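Side-chain contacts in putative aminooxidase (Propionibacterium acnes, PDB 2BA9), which isomerises polyunsaturated fatty acids to give conjugated linoleic acid, and carries bound flavin-adenine dinucleotide: residues 131-136 with 377-382; 139-142 with 147-150; 178-183 with 371-376. All coordinates share one frame; numbering follows the deposited sequence.

Overall arrangement
From the N terminus, interaction 1 opens first, at 131-136 in the loop between helices 106-122 and 145-151. Interaction 2 then opens and closes within a few residues, joining 139-142 of the same loop to helix 145-151. Interaction 3 opens on helix 178-184 and closes on the end of strand 359-373. The helical segment 377-382 follows directly and closes interaction 1, joining the loop to helix 376-380. Interactions 2 and 3 thus lie in series, both nested inside the long loop closed by interaction 1. Helix 178-184, itself part of interaction 3, touches the other two: Tyr180 packs against His133, Ala179 against Tyr379, and Leu182 against Leu141.

Interaction 1: 131-136 with 377-382; sequences NGHYNK and EDYKAG
His133 holds CG beside its backbone N, and Tyr379 reaches out from its helix with CG turned away from the backbone N (chi1 -160°). These torsions bring the imidazole and the phenol together at their edges, the two side chains crossing at about a right angle. The bond that results, between His133 ND1 and Tyr379 OH, is short at 2.6 Å and nearly straight at 169°. The hydroxyl lies in the plane of the imidazole, and ND1 lies in the plane of the phenol ring. Because the ring planes are inclined at 65° with centroids 5.3 Å apart, the pair is oblique. A water reinforces the link from the backbone side: it donates to His133 O at 3.0 Å and stands 2.7 Å from Tyr379 OH, so the phenol oxygen is gripped by both the ring nitrogen and the water. NE2, at the far side of the imidazole, bonds Ser404 O, and with a partner on each nitrogen the rotation of this buried ring is fixed. This buried join lies in the flavin-containing amine oxidoreductase region, the His133 side chain about 13 Å from FAD. The helix is closed by a Schellman motif at Gly382, whose N returns to Tyr379 O at 3.1 Å and which, with positive phi, is also the N-cap of helix 383-389. Tyr384 of that next helix stacks on His133 and meets Tyr379 obliquely. Helix 178-184 contributes Ala179 and Lys183, while helix 408-423 takes hold of the loop through Glu410, which bonds Asn131 ND2.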
# COMPACT_ATOMS: atom_id res chain seq x y z
N ASN A 131 12.52 5.48 5.26
CA ASN A 131 11.96 4.56 4.29
C ASN A 131 12.70 3.23 4.38
O ASN A 131 13.91 3.19 4.59
CB ASN A 131 12.04 5.18 2.89
CG ASN A 131 11.57 4.25 1.80
OD1 ASN A 131 12.39 3.59 1.17
ND2 ASN A 131 10.26 4.17 1.58
N GLY A 132 11.97 2.13 4.24
CA GLY A 132 12.56 0.79 4.34
C GLY A 132 12.90 0.44 5.78
O GLY A 132 12.63 1.23 6.69
N HIS A 133 13.48 -0.74 5.97
CA HIS A 133 13.76 -1.28 7.30
C HIS A 133 15.23 -1.69 7.50
O HIS A 133 15.59 -2.27 8.54
CB HIS A 133 12.83 -2.48 7.59
CG HIS A 133 11.37 -2.17 7.43
ND1 HIS A 133 10.49 -2.10 8.49
CD2 HIS A 133 10.63 -1.93 6.32
CE1 HIS A 133 9.28 -1.83 8.05
NE2 HIS A 133 9.34 -1.71 6.73
N TYR A 134 16.08 -1.37 6.51
CA TYR A 134 17.50 -1.73 6.51
C TYR A 134 18.28 -0.98 7.60
O TYR A 134 19.32 -1.45 8.08
CB TYR A 134 18.14 -1.52 5.11
CG TYR A 134 17.83 -0.20 4.42
CD1 TYR A 134 18.59 0.91 4.69
CD2 TYR A 134 16.76 -0.07 3.53
CE1 TYR A 134 18.32 2.12 4.10
CE2 TYR A 134 16.47 1.15 2.92
CZ TYR A 134 17.27 2.24 3.22
OH TYR A 134 17.05 3.48 2.67
N ASN A 135 17.76 0.19 7.98
CA ASN A 135 18.19 0.85 9.20
C ASN A 135 17.35 0.29 10.35
O ASN A 135 16.15 0.57 10.44
CB ASN A 135 18.05 2.38 9.10
CG ASN A 135 18.71 2.96 7.85
OD1 ASN A 135 18.03 3.46 6.94
ND2 ASN A 135 20.04 2.91 7.79
N LYS A 136 17.97 -0.53 11.18
CA LYS A 136 17.26 -1.28 12.24
C LYS A 136 16.58 -0.33 13.23
O LYS A 136 17.23 0.54 13.84
CB LYS A 136 18.25 -2.21 12.96
CG LYS A 136 17.63 -3.25 13.91
CD LYS A 136 18.74 -3.82 14.87
CE LYS A 136 18.19 -4.80 15.89
NZ LYS A 136 19.21 -5.28 16.92
N GLU A 377 6.92 -11.05 15.88
CA GLU A 377 7.94 -12.06 16.21
C GLU A 377 9.01 -12.22 15.11
O GLU A 377 10.22 -12.24 15.37
CB GLU A 377 7.27 -13.42 16.43
CG GLU A 377 8.25 -14.56 16.66
CD GLU A 377 7.56 -15.90 16.83
OE1 GLU A 377 7.77 -16.52 17.89
OE2 GLU A 377 6.80 -16.31 15.91
N ASP A 378 8.54 -12.38 13.88
CA ASP A 378 9.42 -12.52 12.73
C ASP A 378 10.21 -11.21 12.52
O ASP A 378 11.40 -11.25 12.26
CB ASP A 378 8.61 -12.94 11.49
CG ASP A 378 8.12 -14.39 11.56
OD1 ASP A 378 8.63 -15.18 12.38
OD2 ASP A 378 7.21 -14.76 10.77
N TYR A 379 9.57 -10.07 12.69
CA TYR A 379 10.28 -8.79 12.62
C TYR A 379 11.42 -8.75 13.67
O TYR A 379 12.56 -8.43 13.34
CB TYR A 379 9.29 -7.61 12.78
CG TYR A 379 9.82 -6.28 12.24
CD1 TYR A 379 9.22 -5.65 11.14
CD2 TYR A 379 10.91 -5.64 12.84
CE1 TYR A 379 9.71 -4.42 10.65
CE2 TYR A 379 11.40 -4.44 12.36
CZ TYR A 379 10.81 -3.83 11.28
OH TYR A 379 11.35 -2.64 10.84
N LYS A 380 11.08 -9.14 14.91
CA LYS A 380 12.00 -9.14 16.06
C LYS A 380 13.13 -10.12 15.83
O LYS A 380 14.26 -9.86 16.23
CB LYS A 380 11.27 -9.55 17.36
CG LYS A 380 10.47 -8.46 18.06
CD LYS A 380 9.84 -9.00 19.33
CE LYS A 380 8.67 -8.16 19.82
NZ LYS A 380 8.10 -8.79 21.07
N ALA A 381 12.82 -11.24 15.18
CA ALA A 381 13.78 -12.30 14.93
C ALA A 381 14.81 -11.89 13.87
O ALA A 381 15.77 -12.63 13.63
CB ALA A 381 13.06 -13.59 14.51
N GLY A 382 14.59 -10.74 13.24
CA GLY A 382 15.57 -10.12 12.34
C GLY A 382 15.24 -10.18 10.87
O GLY A 382 16.11 -9.91 10.04
O HOH W 1 14.03 -2.26 11.05

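Interaction 2: 139-142 with 147-150; sequences EDLM and EFLA
Leu141 and Phe148 supply the apolar part of the contact, lying side by side and pointing the same way. The CA-CB bond of Leu141 heads away from the helix, but CD1 is extended from CA (chi2 166°) and the other methyl, CD2, swings back to touch Phe148 CE1 at 3.5 Å and CZ at 3.9 Å. Leu117 of helix 106-122 and Ala178 and Leu182 of helix 178-184 also pack on Phe148. The arrangement is a turn with helical backbone angles but without regular helix bonding, folded against the middle of the short helix 145-151; within the turn, Met142 N bonds Glu139 O at 3.0 Å. Between polar and aromatic groups, Asp140 O meets the edge of the Phe148 ring near its plane, 3.6 Å from CD1, where the weakly positive rim of the ring suits a carbonyl oxygen. Asp140 CB comes within 4.1 Å of the same Phe148 CD1. No hydrogen bond crosses between the two segments. The carboxylate of Asp140 turns to Tyr125, earlier in the same loop, where OD2 bonds the hydroxyl; the Tyr125 ring in turn meets that of Phe148.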
# COMPACT_ATOMS: atom_id res chain seq x y z
N GLU A 139 13.78 -1.34 19.32
CA GLU A 139 13.07 -2.60 19.61
C GLU A 139 11.57 -2.40 19.86
O GLU A 139 10.74 -3.25 19.49
CB GLU A 139 13.72 -3.34 20.79
CG GLU A 139 13.54 -2.65 22.14
CD GLU A 139 14.57 -3.06 23.17
OE1 GLU A 139 15.18 -4.16 23.02
OE2 GLU A 139 14.80 -2.28 24.12
N ASP A 140 11.22 -1.29 20.50
CA ASP A 140 9.82 -1.01 20.80
C ASP A 140 8.96 -0.98 19.53
O ASP A 140 7.80 -1.37 19.56
CB ASP A 140 9.68 0.31 21.55
CG ASP A 140 10.31 0.29 22.93
OD1 ASP A 140 10.74 -0.79 23.42
OD2 ASP A 140 10.37 1.38 23.53
N LEU A 141 9.54 -0.53 18.43
CA LEU A 141 8.81 -0.41 17.15
C LEU A 141 8.55 -1.76 16.47
O LEU A 141 7.77 -1.85 15.52
CB LEU A 141 9.58 0.52 16.20
CG LEU A 141 9.66 1.99 16.65
CD1 LEU A 141 10.70 2.72 15.83
CD2 LEU A 141 8.31 2.65 16.53
N MET A 142 9.21 -2.79 16.98
CA MET A 142 9.04 -4.16 16.49
C MET A 142 7.80 -4.86 17.08
O MET A 142 7.41 -5.94 16.63
CB MET A 142 10.30 -4.96 16.79
CG MET A 142 11.56 -4.36 16.20
SD MET A 142 12.98 -5.43 16.35
CE MET A 142 14.29 -4.34 15.74
N GLU A 147 0.70 -2.46 21.55
CA GLU A 147 1.69 -2.79 22.57
C GLU A 147 2.74 -1.68 22.67
O GLU A 147 3.09 -1.22 23.75
CB GLU A 147 2.36 -4.14 22.27
CG GLU A 147 1.46 -5.32 22.58
CD GLU A 147 2.14 -6.66 22.33
OE1 GLU A 147 3.34 -6.79 22.68
OE2 GLU A 147 1.45 -7.57 21.79
N PHE A 148 3.22 -1.23 21.51
CA PHE A 148 4.10 -0.06 21.43
C PHE A 148 3.50 1.14 22.18
O PHE A 148 4.18 1.76 23.01
CB PHE A 148 4.37 0.27 19.95
CG PHE A 148 4.97 1.64 19.73
CD1 PHE A 148 6.33 1.86 19.87
CD2 PHE A 148 4.15 2.72 19.40
CE1 PHE A 148 6.88 3.13 19.67
CE2 PHE A 148 4.69 3.99 19.19
CZ PHE A 148 6.07 4.20 19.33
N LEU A 149 2.24 1.47 21.88
CA LEU A 149 1.54 2.57 22.55
C LEU A 149 1.41 2.35 24.06
O LEU A 149 1.70 3.26 24.87
CB LEU A 149 0.15 2.78 21.92
CG LEU A 149 0.08 3.36 20.50
CD1 LEU A 149 -1.38 3.61 20.04
CD2 LEU A 149 0.90 4.63 20.36
N ALA A 150 1.00 1.14 24.45
CA ALA A 150 0.85 0.78 25.86
C ALA A 150 2.13 0.98 26.66
O ALA A 150 2.11 1.47 27.78
CB ALA A 150 0.37 -0.68 25.98

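Interaction 3: 178-183 with 371-376; sequences AAYVLK and FPHVSS. With NA (sodium ion), chain B.
Tyr180, Phe371 and His373 form a buried aromatic cluster between helix 178-184 and the end of strand 359-373. The cluster lies near the cofactor, the Phe371 side chain being about 8 Å from the bound FAD. Phe371 and His373 come to the same face of Tyr180. The edge of Phe371 meets it in a T-shaped pair with planes at 88°, CZ lying 3.6 Å from Tyr180 CG. His373 presents its ring edge-on as well, and its CB sits over the rim of the phenol in a CH-pi contact, 3.9 Å from the Tyr180 centroid. Past the rings, Val374 N donates to Tyr180 OH at 3.2 Å (162°), and Val374 CG2 touches the same oxygen at 3.4 Å. Val374 O, buried near the edge of the phenol, has no hydrogen-bonding partner in the model.

The second shell fixes these groups. With CG of His373 between the backbone N and the carbonyl carbon (chi1 63°), ND1 reaches back to Phe371 O, 2.7 Å away and in the imidazole plane, which locks the ring's rotation. Tyr384 OH bonds the phenol hydroxyl, and His133 comes from the other side of the Tyr180 ring. The strand pairs with 277-288 through His373 and Ile277, and Ser375 caps the next helix at Asp378 N. At the far end of the helical segment a sodium ion is held by Glu410 OE2, three waters and Lys183 O, the last at 2.5 Å.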
# COMPACT_ATOMS: atom_id res chain seq x y z
N ALA A 178 4.59 -1.85 14.96
CA ALA A 178 4.67 -0.38 15.00
C ALA A 178 5.45 0.24 13.83
O ALA A 178 5.07 1.29 13.31
CB ALA A 178 5.27 0.10 16.33
N ALA A 179 6.53 -0.43 13.42
CA ALA A 179 7.42 0.06 12.34
C ALA A 179 6.70 0.32 11.01
O ALA A 179 7.04 1.25 10.27
CB ALA A 179 8.52 -0.94 12.11
N TYR A 180 5.73 -0.51 10.68
CA TYR A 180 4.95 -0.28 9.47
C TYR A 180 4.08 0.96 9.65
O TYR A 180 4.06 1.83 8.79
CB TYR A 180 4.09 -1.51 9.14
CG TYR A 180 4.90 -2.74 8.82
CD1 TYR A 180 5.68 -2.79 7.67
CD2 TYR A 180 4.88 -3.84 9.66
CE1 TYR A 180 6.43 -3.92 7.36
CE2 TYR A 180 5.62 -4.98 9.36
CZ TYR A 180 6.40 -5.02 8.22
OH TYR A 180 7.14 -6.17 7.93
N VAL A 181 3.40 1.06 10.79
CA VAL A 181 2.41 2.12 11.01
C VAL A 181 3.08 3.48 10.90
O VAL A 181 2.58 4.35 10.17
CB VAL A 181 1.73 2.01 12.40
CG1 VAL A 181 0.73 3.19 12.63
CG2 VAL A 181 1.05 0.61 12.58
N LEU A 182 4.21 3.62 11.60
CA LEU A 182 4.87 4.90 11.79
C LEU A 182 5.77 5.33 10.62
O LEU A 182 6.15 6.51 10.52
CB LEU A 182 5.60 4.90 13.13
CG LEU A 182 4.63 4.87 14.33
CD1 LEU A 182 5.31 4.48 15.63
CD2 LEU A 182 3.93 6.24 14.46
N LYS A 183 6.09 4.40 9.72
CA LYS A 183 6.76 4.71 8.45
C LYS A 183 5.77 5.27 7.42
O LYS A 183 6.15 6.12 6.61
CB LYS A 183 7.50 3.48 7.89
CG LYS A 183 8.80 3.19 8.64
CD LYS A 183 9.58 1.99 8.11
CE LYS A 183 10.72 1.64 9.04
NZ LYS A 183 11.69 2.78 9.25
N PHE A 371 -0.84 -5.17 1.39
CA PHE A 371 0.06 -5.01 2.53
C PHE A 371 0.83 -6.26 2.93
O PHE A 371 0.61 -6.80 4.01
CB PHE A 371 -0.72 -4.45 3.74
CG PHE A 371 0.15 -4.12 4.93
CD1 PHE A 371 1.42 -3.54 4.76
CD2 PHE A 371 -0.28 -4.40 6.21
CE1 PHE A 371 2.22 -3.22 5.86
CE2 PHE A 371 0.53 -4.10 7.32
CZ PHE A 371 1.78 -3.50 7.14
N PRO A 372 1.77 -6.71 2.07
CA PRO A 372 2.63 -7.78 2.54
C PRO A 372 3.48 -7.27 3.70
O PRO A 372 4.01 -6.16 3.65
CB PRO A 372 3.52 -8.10 1.33
CG PRO A 372 3.50 -6.83 0.50
CD PRO A 372 2.10 -6.30 0.69
N HIS A 373 3.60 -8.09 4.73
CA HIS A 373 4.39 -7.74 5.89
C HIS A 373 4.74 -9.02 6.66
O HIS A 373 4.32 -10.12 6.28
CB HIS A 373 3.65 -6.74 6.76
CG HIS A 373 2.37 -7.25 7.34
ND1 HIS A 373 1.21 -7.37 6.60
CD2 HIS A 373 2.06 -7.64 8.60
CE1 HIS A 373 0.24 -7.82 7.38
NE2 HIS A 373 0.73 -7.99 8.60
N VAL A 374 5.49 -8.86 7.75
CA VAL A 374 5.80 -9.98 8.64
C VAL A 374 5.30 -9.68 10.06
O VAL A 374 4.96 -8.53 10.39
CB VAL A 374 7.29 -10.39 8.62
CG1 VAL A 374 7.69 -10.91 7.23
CG2 VAL A 374 8.21 -9.24 9.08
N SER A 375 5.23 -10.73 10.87
CA SER A 375 4.69 -10.65 12.21
C SER A 375 5.69 -9.95 13.11
O SER A 375 6.89 -9.86 12.80
CB SER A 375 4.40 -12.06 12.75
OG SER A 375 5.59 -12.83 12.81
N SER A 376 5.19 -9.46 14.25
CA SER A 376 6.07 -8.85 15.24
C SER A 376 7.23 -9.78 15.63
O SER A 376 8.39 -9.35 15.66
CB SER A 376 5.26 -8.45 16.47
OG SER A 376 6.10 -7.81 17.43
NA NA B . 7.47 7.76 5.24
O HOH W 2 5.32 8.66 5.49
O HOH W 3 9.26 6.15 5.33
O HOH W 4 7.95 8.59 7.14